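Local coordinates for protein N6 adenine specific DNA methylase (Encephalitozoon cuniculi, PDB 3Q87) that binds S-adenosylmethionine and is the catalytic subunit of the Mtq2-Trm112 complex, which methylates the translation termination factor eRF1, at residues V36-E39 against Q40-R44; R55-E58 against S59-G62; D108-V111 against D112-V116; L121-I124 against E125-P129; V148-L152 against G153-Y157. All blocks are in the same frame, centred on the assembly; numbering follows the deposited sequence.

Interaction 1: V36-E39 against Q40-R44; sequences VITE and QLRKR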
# COMPACT_ATOMS: atom_id res chain seq x y z
N VAL B 36 0.16 7.03 -11.70
CA VAL B 36 -0.92 7.83 -12.27
C VAL B 36 -2.19 7.75 -11.42
O VAL B 36 -2.85 8.75 -11.19
CB VAL B 36 -1.18 7.48 -13.77
CG1 VAL B 36 -1.92 6.12 -13.91
CG2 VAL B 36 -1.93 8.59 -14.47
N ILE B 37 -2.53 6.57 -10.93
CA ILE B 37 -3.72 6.44 -10.09
C ILE B 37 -3.50 7.01 -8.67
O ILE B 37 -4.39 7.67 -8.10
CB ILE B 37 -4.22 4.99 -10.05
CG1 ILE B 37 -4.59 4.52 -11.45
CG2 ILE B 37 -5.42 4.87 -9.13
CD1 ILE B 37 -5.06 3.06 -11.51
N THR B 38 -2.31 6.78 -8.12
CA THR B 38 -1.91 7.39 -6.85
C THR B 38 -2.08 8.91 -6.88
O THR B 38 -2.59 9.52 -5.94
CB THR B 38 -0.44 7.05 -6.48
OG1 THR B 38 -0.34 5.67 -6.09
CG2 THR B 38 0.06 7.93 -5.32
N GLU B 39 -1.64 9.52 -7.97
CA GLU B 39 -1.76 10.96 -8.15
C GLU B 39 -3.20 11.47 -7.97
O GLU B 39 -3.44 12.51 -7.36
CB GLU B 39 -1.23 11.37 -9.53
CG GLU B 39 -0.87 12.85 -9.65
CD GLU B 39 -0.22 13.18 -10.99
OE1 GLU B 39 0.83 13.85 -10.99
OE2 GLU B 39 -0.75 12.76 -12.04
N GLN B 40 -4.16 10.73 -8.51
CA GLN B 40 -5.56 11.10 -8.39
C GLN B 40 -6.10 10.80 -6.98
O GLN B 40 -6.82 11.61 -6.38
CB GLN B 40 -6.39 10.38 -9.46
CG GLN B 40 -7.86 10.29 -9.14
CD GLN B 40 -8.55 9.17 -9.90
OE1 GLN B 40 -9.66 9.35 -10.42
NE2 GLN B 40 -7.90 8.02 -9.99
N LEU B 41 -5.73 9.63 -6.45
CA LEU B 41 -6.17 9.17 -5.14
C LEU B 41 -5.67 10.03 -3.98
O LEU B 41 -6.36 10.19 -2.98
CB LEU B 41 -5.70 7.73 -4.90
CG LEU B 41 -6.39 6.65 -5.72
CD1 LEU B 41 -5.77 5.30 -5.47
CD2 LEU B 41 -7.87 6.62 -5.37
N ARG B 42 -4.46 10.56 -4.09
CA ARG B 42 -3.88 11.24 -2.94
C ARG B 42 -4.51 12.60 -2.67
O ARG B 42 -4.28 13.20 -1.63
CB ARG B 42 -2.36 11.37 -3.07
CG ARG B 42 -1.87 12.29 -4.16
CD ARG B 42 -0.34 12.22 -4.20
NE ARG B 42 0.22 13.06 -5.26
CZ ARG B 42 0.45 14.36 -5.13
NH1 ARG B 42 0.15 14.98 -3.99
NH2 ARG B 42 0.97 15.05 -6.14
N LYS B 43 -5.32 13.06 -3.61
CA LYS B 43 -5.99 14.34 -3.44
C LYS B 43 -7.02 14.28 -2.31
O LYS B 43 -7.24 15.27 -1.63
CB LYS B 43 -6.61 14.80 -4.76
CG LYS B 43 -5.56 15.11 -5.83
CD LYS B 43 -6.16 15.60 -7.14
CE LYS B 43 -7.00 14.51 -7.79
NZ LYS B 43 -7.63 14.98 -9.06
N ARG B 44 -7.62 13.11 -2.11
CA ARG B 44 -8.68 12.97 -1.12
C ARG B 44 -8.41 11.89 -0.07
O ARG B 44 -9.21 11.70 0.85
CB ARG B 44 -10.00 12.69 -1.81
CG ARG B 44 -10.33 13.66 -2.95
CD ARG B 44 -11.60 13.22 -3.66
NE ARG B 44 -12.74 13.42 -2.78
CZ ARG B 44 -13.96 12.95 -3.02
NH1 ARG B 44 -14.19 12.25 -4.12
NH2 ARG B 44 -14.93 13.19 -2.16
O HOH W 1 2.16 13.41 -8.53

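Interaction 2: R55-E58 against S59-G62; sequences RALE and SHRG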
# COMPACT_ATOMS: atom_id res chain seq x y z
N ARG B 55 11.99 -0.46 -11.09
CA ARG B 55 12.20 0.58 -12.08
C ARG B 55 11.05 1.59 -12.11
O ARG B 55 11.29 2.78 -12.20
CB ARG B 55 12.42 -0.04 -13.46
CG ARG B 55 13.88 -0.16 -13.84
CD ARG B 55 14.07 -1.08 -15.03
NE ARG B 55 14.29 -2.45 -14.59
CZ ARG B 55 15.49 -3.02 -14.50
NH1 ARG B 55 16.56 -2.33 -14.86
NH2 ARG B 55 15.60 -4.27 -14.08
N ALA B 56 9.81 1.11 -12.02
CA ALA B 56 8.65 2.01 -12.02
C ALA B 56 8.64 2.84 -10.75
O ALA B 56 8.37 4.04 -10.78
CB ALA B 56 7.36 1.23 -12.14
N LEU B 57 8.94 2.19 -9.62
CA LEU B 57 8.96 2.89 -8.35
C LEU B 57 10.02 3.99 -8.36
O LEU B 57 9.82 5.04 -7.77
CB LEU B 57 9.22 1.93 -7.18
CG LEU B 57 8.11 0.93 -6.82
CD1 LEU B 57 8.50 0.17 -5.55
CD2 LEU B 57 6.75 1.61 -6.65
N GLU B 58 11.14 3.73 -9.02
CA GLU B 58 12.24 4.68 -9.10
C GLU B 58 11.92 5.90 -9.98
O GLU B 58 12.58 6.93 -9.88
CB GLU B 58 13.51 3.99 -9.63
CG GLU B 58 14.23 3.15 -8.58
CD GLU B 58 15.32 2.27 -9.18
OE1 GLU B 58 15.42 2.21 -10.43
OE2 GLU B 58 16.07 1.64 -8.41
N SER B 59 10.92 5.78 -10.85
CA SER B 59 10.48 6.90 -11.66
C SER B 59 9.04 7.30 -11.33
O SER B 59 8.28 7.76 -12.20
CB SER B 59 10.62 6.56 -13.15
OG SER B 59 11.99 6.32 -13.46
N HIS B 60 8.66 7.13 -10.07
CA HIS B 60 7.27 7.31 -9.65
C HIS B 60 6.92 8.80 -9.53
O HIS B 60 7.76 9.61 -9.14
CB HIS B 60 7.06 6.58 -8.31
CG HIS B 60 5.64 6.50 -7.87
ND1 HIS B 60 4.90 5.34 -7.93
CD2 HIS B 60 4.82 7.44 -7.33
CE1 HIS B 60 3.68 5.56 -7.46
NE2 HIS B 60 3.62 6.83 -7.08
N ARG B 61 5.67 9.15 -9.89
CA ARG B 61 5.19 10.52 -9.76
C ARG B 61 5.38 11.04 -8.34
O ARG B 61 5.59 12.23 -8.10
CB ARG B 61 3.71 10.60 -10.12
CG ARG B 61 3.46 10.59 -11.61
CD ARG B 61 2.01 10.33 -11.90
NE ARG B 61 1.73 10.45 -13.32
CZ ARG B 61 2.18 9.61 -14.24
NH1 ARG B 61 2.95 8.59 -13.89
NH2 ARG B 61 1.85 9.79 -15.52
N GLY B 62 5.29 10.12 -7.38
CA GLY B 62 5.60 10.44 -6.01
C GLY B 62 4.56 9.89 -5.08
O GLY B 62 3.37 9.89 -5.40
O HOH W 2 13.19 4.09 -13.31

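Interaction 3: D108-V111 against D112-V116; sequences DRFV and DAVTV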
# COMPACT_ATOMS: atom_id res chain seq x y z
N ASP B 108 -5.96 -14.28 -9.39
CA ASP B 108 -6.42 -15.36 -8.52
C ASP B 108 -5.64 -15.36 -7.21
O ASP B 108 -6.20 -15.61 -6.15
CB ASP B 108 -6.28 -16.72 -9.22
CG ASP B 108 -7.34 -16.95 -10.28
OD1 ASP B 108 -8.28 -16.13 -10.37
OD2 ASP B 108 -7.25 -17.96 -11.03
N ARG B 109 -4.34 -15.10 -7.29
CA ARG B 109 -3.54 -14.98 -6.08
C ARG B 109 -4.01 -13.81 -5.22
O ARG B 109 -4.08 -13.91 -3.99
CB ARG B 109 -2.05 -14.83 -6.41
CG ARG B 109 -1.38 -16.15 -6.71
CD ARG B 109 0.08 -16.02 -7.12
NE ARG B 109 0.87 -15.22 -6.19
CZ ARG B 109 1.65 -14.21 -6.56
NH1 ARG B 109 1.75 -13.89 -7.85
NH2 ARG B 109 2.36 -13.53 -5.66
N PHE B 110 -4.34 -12.71 -5.88
CA PHE B 110 -4.83 -11.52 -5.19
C PHE B 110 -6.15 -11.81 -4.47
O PHE B 110 -6.31 -11.52 -3.30
CB PHE B 110 -5.04 -10.36 -6.17
CG PHE B 110 -5.79 -9.19 -5.58
CD1 PHE B 110 -5.24 -8.44 -4.57
CD2 PHE B 110 -7.06 -8.86 -6.04
CE1 PHE B 110 -5.93 -7.37 -4.00
CE2 PHE B 110 -7.76 -7.79 -5.49
CZ PHE B 110 -7.19 -7.05 -4.45
N VAL B 111 -7.10 -12.36 -5.21
CA VAL B 111 -8.42 -12.62 -4.66
C VAL B 111 -8.33 -13.55 -3.45
O VAL B 111 -9.01 -13.35 -2.44
CB VAL B 111 -9.33 -13.22 -5.75
CG1 VAL B 111 -10.60 -13.79 -5.14
CG2 VAL B 111 -9.63 -12.17 -6.82
N ASP B 112 -7.46 -14.55 -3.53
CA ASP B 112 -7.32 -15.46 -2.41
C ASP B 112 -6.57 -14.93 -1.19
O ASP B 112 -6.56 -15.58 -0.15
CB ASP B 112 -6.77 -16.81 -2.85
CG ASP B 112 -7.87 -17.83 -3.04
OD1 ASP B 112 -8.50 -17.83 -4.13
OD2 ASP B 112 -8.13 -18.60 -2.09
N ALA B 113 -5.99 -13.75 -1.29
CA ALA B 113 -5.29 -13.16 -0.14
C ALA B 113 -5.96 -11.89 0.40
O ALA B 113 -5.62 -11.45 1.50
CB ALA B 113 -3.84 -12.88 -0.49
N VAL B 114 -6.88 -11.30 -0.36
CA VAL B 114 -7.39 -9.98 -0.02
C VAL B 114 -8.43 -10.06 1.10
O VAL B 114 -9.29 -10.93 1.09
CB VAL B 114 -7.96 -9.22 -1.27
CG1 VAL B 114 -9.21 -9.93 -1.82
CG2 VAL B 114 -8.28 -7.77 -0.93
N THR B 115 -8.32 -9.16 2.08
CA THR B 115 -9.24 -9.19 3.21
C THR B 115 -9.77 -7.80 3.59
O THR B 115 -10.52 -7.68 4.55
CB THR B 115 -8.61 -9.83 4.48
OG1 THR B 115 -7.54 -9.00 4.95
CG2 THR B 115 -8.08 -11.22 4.19
N VAL B 116 -9.37 -6.76 2.86
CA VAL B 116 -9.80 -5.40 3.19
C VAL B 116 -11.30 -5.24 2.95
O VAL B 116 -11.91 -6.05 2.25
CB VAL B 116 -9.07 -4.34 2.37
CG1 VAL B 116 -7.59 -4.32 2.73
CG2 VAL B 116 -9.29 -4.59 0.88

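Interaction 4: L121-I124 against E125-P129; sequences LLVI and EANRP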
# COMPACT_ATOMS: atom_id res chain seq x y z
N LEU B 121 -11.16 -3.68 -8.72
CA LEU B 121 -10.28 -4.54 -9.50
C LEU B 121 -10.60 -4.42 -10.99
O LEU B 121 -11.77 -4.43 -11.36
CB LEU B 121 -10.42 -5.99 -9.05
CG LEU B 121 -9.64 -7.05 -9.83
CD1 LEU B 121 -8.12 -6.89 -9.62
CD2 LEU B 121 -10.08 -8.45 -9.38
N LEU B 122 -9.58 -4.31 -11.83
CA LEU B 122 -9.80 -4.27 -13.27
C LEU B 122 -9.49 -5.63 -13.87
O LEU B 122 -8.50 -6.27 -13.52
CB LEU B 122 -8.94 -3.19 -13.94
CG LEU B 122 -9.12 -3.06 -15.47
CD1 LEU B 122 -8.75 -1.67 -15.92
CD2 LEU B 122 -8.31 -4.10 -16.26
N VAL B 123 -10.34 -6.06 -14.79
CA VAL B 123 -10.19 -7.34 -15.43
C VAL B 123 -10.57 -7.15 -16.90
O VAL B 123 -11.22 -6.18 -17.24
CB VAL B 123 -11.08 -8.39 -14.76
CG1 VAL B 123 -11.27 -9.57 -15.65
CG2 VAL B 123 -10.50 -8.82 -13.41
N ILE B 124 -10.14 -8.06 -17.78
CA ILE B 124 -10.60 -8.02 -19.16
C ILE B 124 -11.43 -9.27 -19.49
O ILE B 124 -11.43 -10.23 -18.74
CB ILE B 124 -9.43 -7.88 -20.16
CG1 ILE B 124 -8.48 -9.07 -20.05
CG2 ILE B 124 -8.69 -6.56 -19.93
CD1 ILE B 124 -7.44 -9.11 -21.16
N GLU B 125 -12.14 -9.23 -20.62
CA GLU B 125 -13.05 -10.31 -20.97
C GLU B 125 -12.35 -11.67 -20.96
O GLU B 125 -12.92 -12.68 -20.52
CB GLU B 125 -13.67 -10.05 -22.35
CG GLU B 125 -14.92 -10.86 -22.65
CD GLU B 125 -15.68 -10.30 -23.85
OE1 GLU B 125 -16.45 -9.33 -23.68
OE2 GLU B 125 -15.49 -10.83 -24.96
N ALA B 126 -11.10 -11.69 -21.42
CA ALA B 126 -10.37 -12.95 -21.50
C ALA B 126 -10.11 -13.60 -20.13
O ALA B 126 -9.89 -14.82 -20.04
CB ALA B 126 -9.08 -12.76 -22.27
N ASN B 127 -10.13 -12.80 -19.06
CA ASN B 127 -9.91 -13.34 -17.73
C ASN B 127 -11.09 -14.13 -17.19
O ASN B 127 -10.98 -14.79 -16.16
CB ASN B 127 -9.55 -12.22 -16.74
CG ASN B 127 -8.33 -11.44 -17.16
OD1 ASN B 127 -7.41 -11.99 -17.75
ND2 ASN B 127 -8.32 -10.16 -16.86
N ARG B 128 -12.22 -14.05 -17.89
CA ARG B 128 -13.48 -14.66 -17.46
C ARG B 128 -14.01 -13.98 -16.21
O ARG B 128 -13.94 -14.54 -15.12
CB ARG B 128 -13.34 -16.17 -17.27
CG ARG B 128 -13.17 -16.93 -18.58
CD ARG B 128 -12.87 -18.41 -18.36
NE ARG B 128 -12.84 -19.18 -19.60
CZ ARG B 128 -12.42 -20.44 -19.70
NH1 ARG B 128 -11.98 -21.08 -18.62
NH2 ARG B 128 -12.43 -21.05 -20.88
N PRO B 129 -14.54 -12.76 -16.38
CA PRO B 129 -14.93 -11.86 -15.29
C PRO B 129 -15.88 -12.52 -14.31
O PRO B 129 -15.84 -12.23 -13.11
CB PRO B 129 -15.64 -10.71 -16.02
CG PRO B 129 -15.11 -10.74 -17.39
CD PRO B 129 -14.82 -12.18 -17.70

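Interaction 5: V148-L152 against G153-Y157; sequences VRKIL and GETVY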
# COMPACT_ATOMS: atom_id res chain seq x y z
N VAL B 148 -18.24 -1.17 -17.64
CA VAL B 148 -17.76 -1.95 -18.76
C VAL B 148 -17.41 -0.98 -19.87
O VAL B 148 -18.11 0.00 -20.08
CB VAL B 148 -18.81 -2.94 -19.27
CG1 VAL B 148 -18.20 -3.87 -20.30
CG2 VAL B 148 -19.38 -3.73 -18.11
N ARG B 149 -16.30 -1.23 -20.57
CA ARG B 149 -15.85 -0.31 -21.60
C ARG B 149 -14.96 -1.04 -22.59
O ARG B 149 -14.00 -1.71 -22.21
CB ARG B 149 -15.12 0.88 -20.97
CG ARG B 149 -14.76 1.99 -21.95
CD ARG B 149 -13.93 3.07 -21.28
NE ARG B 149 -14.72 3.89 -20.37
CZ ARG B 149 -14.25 4.94 -19.69
NH1 ARG B 149 -12.97 5.29 -19.81
NH2 ARG B 149 -15.04 5.63 -18.89
N LYS B 150 -15.31 -0.93 -23.87
CA LYS B 150 -14.48 -1.47 -24.93
C LYS B 150 -13.38 -0.46 -25.21
O LYS B 150 -13.64 0.73 -25.34
CB LYS B 150 -15.30 -1.69 -26.21
CG LYS B 150 -14.49 -2.19 -27.41
CD LYS B 150 -14.36 -3.70 -27.42
CE LYS B 150 -13.09 -4.17 -28.13
NZ LYS B 150 -12.83 -5.63 -27.90
N ILE B 151 -12.14 -0.94 -25.28
CA ILE B 151 -11.00 -0.08 -25.59
C ILE B 151 -10.26 -0.74 -26.74
O ILE B 151 -10.68 -1.80 -27.21
CB ILE B 151 -10.06 0.09 -24.37
CG1 ILE B 151 -9.30 -1.20 -24.10
CG2 ILE B 151 -10.85 0.50 -23.13
CD1 ILE B 151 -8.36 -1.13 -22.91
N LEU B 152 -9.18 -0.12 -27.20
CA LEU B 152 -8.33 -0.71 -28.24
C LEU B 152 -7.78 -2.07 -27.82
O LEU B 152 -6.88 -2.14 -26.99
CB LEU B 152 -7.15 0.20 -28.56
CG LEU B 152 -7.49 1.47 -29.33
CD1 LEU B 152 -6.30 2.39 -29.33
CD2 LEU B 152 -7.92 1.12 -30.75
N GLY B 153 -8.31 -3.14 -28.39
CA GLY B 153 -7.78 -4.46 -28.08
C GLY B 153 -8.74 -5.38 -27.36
O GLY B 153 -8.87 -6.53 -27.73
N GLU B 154 -9.41 -4.88 -26.33
CA GLU B 154 -10.37 -5.72 -25.60
C GLU B 154 -11.41 -4.92 -24.84
O GLU B 154 -11.55 -3.71 -25.04
CB GLU B 154 -9.64 -6.69 -24.65
CG GLU B 154 -10.51 -7.87 -24.18
CD GLU B 154 -9.72 -9.16 -24.02
OE1 GLU B 154 -8.59 -9.24 -24.55
OE2 GLU B 154 -10.23 -10.11 -23.38
N THR B 155 -12.16 -5.60 -23.99
CA THR B 155 -13.18 -4.94 -23.20
C THR B 155 -12.79 -5.01 -21.73
O THR B 155 -12.43 -6.07 -21.22
CB THR B 155 -14.57 -5.56 -23.41
OG1 THR B 155 -14.58 -6.88 -22.86
CG2 THR B 155 -14.90 -5.64 -24.89
N VAL B 156 -12.88 -3.88 -21.05
CA VAL B 156 -12.43 -3.78 -19.68
C VAL B 156 -13.61 -3.84 -18.71
O VAL B 156 -14.63 -3.19 -18.94
CB VAL B 156 -11.69 -2.45 -19.48
CG1 VAL B 156 -11.60 -2.10 -18.01
CG2 VAL B 156 -10.33 -2.52 -20.10
N TYR B 157 -13.46 -4.61 -17.64
CA TYR B 157 -14.44 -4.67 -16.57
C TYR B 157 -13.86 -4.18 -15.24
O TYR B 157 -12.83 -4.67 -14.78
CB TYR B 157 -14.96 -6.10 -16.39
CG TYR B 157 -15.56 -6.69 -17.65
CD1 TYR B 157 -16.94 -6.84 -17.78
CD2 TYR B 157 -14.76 -7.10 -18.70
CE1 TYR B 157 -17.50 -7.37 -18.93
CE2 TYR B 157 -15.31 -7.64 -19.86
CZ TYR B 157 -16.68 -7.78 -19.96
OH TYR B 157 -17.23 -8.31 -21.10

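Interaction 1: V36-E39 against Q40-R44
The guanidinium of Arg42 lies beside the backbone of Glu39. Its NE is 4.1 Å from Glu39 CA, which approaches the group at a slant. A water sits in the guanidinium plane, at the edge. It takes a bond from Arg42 NH2 and gives one to Glu39 OE1 (2.8 Å). The two charged groups are therefore linked through water; Arg42 NH2 and Glu39 OE1 are 5.0 Å apart. The carboxylate also has a long, weak ion pair with Arg61, through its other oxygen. CG of Arg42 stands between its own backbone N and carbonyl carbon (chi1 68°). This places Arg42 CG 3.4 Å from Thr38 O, and near Glu39 O as well.

Residues 36-44 comprise helix 36-41 and the turn that follows it. The helix crosses from strand 26-30 to strand 46-51 in a beta-alpha-beta unit of the Rossmann-like methyltransferase fold. Leu41 N donates to Ile37 O (2.9 Å, 165°). Arg42 N donates to Thr38 O (2.8 Å).

On the buried side, Ile37 and Leu41 run side by side. Ile37 CG2 meets Leu41 CD1 at 3.7 Å, and Leu41 CG packs on Ile37 O. Ile37 also touches the bound S-adenosylmethionine and helix 8-20. Thr38 turns inward as well, and its OG1 is hydrogen-bonded to Asp29, Ser49 and Thr32.

Interaction 2: R55-E58 against S59-G62
Arg55 meets Ser59 through its carbonyl at the C-terminal end of helix 54-58. Ser59 N gives a weak bond to Arg55 O (3.3 Å). A water joins the same two residues: it donates to Arg55 O (2.6 Å) and is also hydrogen-bonded to Ser59 OG. OG lies beside the Ser59 backbone N, anti to the carbonyl carbon; this torsion (chi1 -62°) puts OG within reach of the water on Arg55 O.

Ala56 comes next. Its carbonyl oxygen takes the stronger bond from Ser59 N, at 3.1 Å. The donor stands above the carbonyl plane, 67° out of it. Ser59 N is thus shared between two carbonyls. The Ala56 methyl packs on Trp3.

Leu57 O receives a weak bond from His60 N (3.3 Å), and His60 CB comes within 3.2 Å of the same oxygen. The side chains meet more loosely: Leu57 CD2 is 4.4 Å from His60 ND1 and approaches the ring obliquely. This is where the short helix after strand 46-51 of the Rossmann-like fold gives way to the loop leading to strand 65-67. Leu57 also touches the cofactor-binding Asp51, and packs on Ile115 of the partner chain ECU08_1170.

Glu58 closes the first segment and joins directly to Ser59. Beyond it, His60 CG is anti to its own backbone N (chi1 -171°). The imidazole reaches in among Thr32, Thr38 and Ser49, and ND1 makes a weak hydrogen bond to Ser33 O.

Interaction 3: D108-V111 against D112-V116
Phe110 and Val114 pack together at the C-terminal end of helix 105-113. This helix links strand 81-84 to strand 118-124 in a beta-alpha-beta unit of the Rossmann-like methyltransferase fold.

CG of Phe110 is anti to its backbone N and beside the carbonyl carbon (chi1 169°). The ring therefore extends toward the C-terminal end of the helix, where Val114 lies over one of its faces. The contact is a CH-pi interaction. Val114 CB is 4.2 Å from the ring centroid, displaced toward the rim near CE1 and CZ. The two methyls of Val114 touch different groups. CG2, anti to the valine N, reaches Phe110 CZ at 3.8 Å. CG1 stands between N and the carbonyl carbon (chi1 66°) and rests 3.5 Å from Val111 O. The same phenyl ring meets Phe84 edge-to-face and touches Val82, so it is held within the interior of the fold.

The side chains of Asp108 and Arg109 lead elsewhere. Asp108 pairs with Arg104. Arg109 forms a salt bridge with Asp69, a residue that binds S-adenosylmethionine, and so probably helps to position it; Arg109 itself comes close to the cofactor. Val111 packs on Arg135 and Leu136 of helix 129-138.

In the backbone, Asp112 N donates to Asp108 O at 3.1 Å, a regular helical bond. At the next residue the main bond spans three residues instead of four. Phe110 O accepts from Ala113 N at 3.0 Å, with the donor 62° out of the carbonyl plane, and takes a second, weak bond from Val114 N at 3.0 Å.

Interaction 4: L121-I124 against E125-P129
Ile124 and Asn127 meet in a tight turn, a local contact at the C-terminal end of strand 118-124. The chain leaves the sheet here and makes a short 3-10 turn at residues 125-127 before helix 129-138 begins.

One backbone bond closes the turn: Asn127 N donates to Ile124 O at 2.9 Å (148°). The donor stands 48° above the carbonyl plane. One residue on, Arg128 N donates to Glu125 O at 3.0 Å.

The Asn127 side chain folds back over the end of the strand. Its CG is anti to the carbonyl carbon (chi1 -58°), which carries CG back toward Ile124. Asn127 CB lies 3.3 Å from Val123 CG1, and Asn127 CG is 3.7 Å from Ile124 CG1. Val123 CG1 also reaches the ring of Pro129, 4.4 Å from its CG. On another side, Ile124 CD1 touches Ala126 CB at 4.2 Å. Ile124 and Asn127 both pack on Tyr88.

Arg128 holds the N-cap position. Pro129 follows as the first residue of the helix. Glu125 turns to strand 155-162, where its OE1 is hydrogen-bonded to Tyr157 and Thr155. The arrangement is a strand-to-helix connection of the Rossmann-like fold. Through Tyr88 it borders the Asn-Pro-Pro-Tyr motif of N6-adenine and PrmC-type methyltransferases, which begins at the cofactor-binding Asn85.

Interaction 5: V148-L152 against G153-Y157
Arg149 and Val156 exchange two backbone hydrogen bonds. Val156 N donates to Arg149 O at 2.7 Å in an almost straight bond (177°). The return bond, from Arg149 N to Val156 O, is 3.0 Å and lies in the carbonyl plane. Ile151 N donates to Glu154 O at 2.8 Å, also nearly straight (171°).

These bonds close the antiparallel hairpin of strands 142-150 and 155-162. Leu152 and Gly153 carry the chain round its end. The final strand, 155-162, is inserted antiparallel between 118-124 and 142-150, giving the 3-2-1-4-5-7-6 order of class I methyltransferases. Val148 with Tyr157 and Lys150 with Thr155 form non-hydrogen-bonded pairs, and Arg149 with Val156 a hydrogen-bonded one.

On the face bearing Val148, Lys150, Thr155 and Tyr157, Val148 CG1 lies over the tyrosine ring in a CH-pi contact, 4.2 Å from its centroid. Tyr157 OH is hydrogen-bonded to Glu125. Lys150 bends at chi2 (87°), which lays its chain across to the partner strand. Its CD is 3.2 Å from Thr155 CG2, tighter than usual for two carbons. Its NZ reaches Glu154 CA at 3.4 Å.

The other face carries Arg149, salt-bridged to Asp15, and Val156. Ile151 crosses toward Val156, with Ile151 CD1 3.7 Å from Val156 CG2. Both of these side chains also touch Thr12 of helix 8-20.

How the interactions relate
Interactions 1 and 2 touch: Thr38 CB lies 4.1 Å from His60 NE2. Both are near the bound S-adenosylmethionine, with the side chain of Ile37 about 4 Å from it and that of Ala56 about 6 Å. Interactions 3 and 4 follow each other along the chain and meet where Phe110 CD2 packs on Leu121 CD1, at 4.2 Å. Interactions 4 and 5 lie on neighbouring strands, with centres about 10 Å apart. Glu154 OE2 reaches Ala126 N at 2.7 Å, probably as a hydrogen bond. Interactions 1 and 4 sit on opposite sides of the chain centre, about 23 Å apart between centres. Arg109 of interaction 3 comes to about 4 Å from the cofactor.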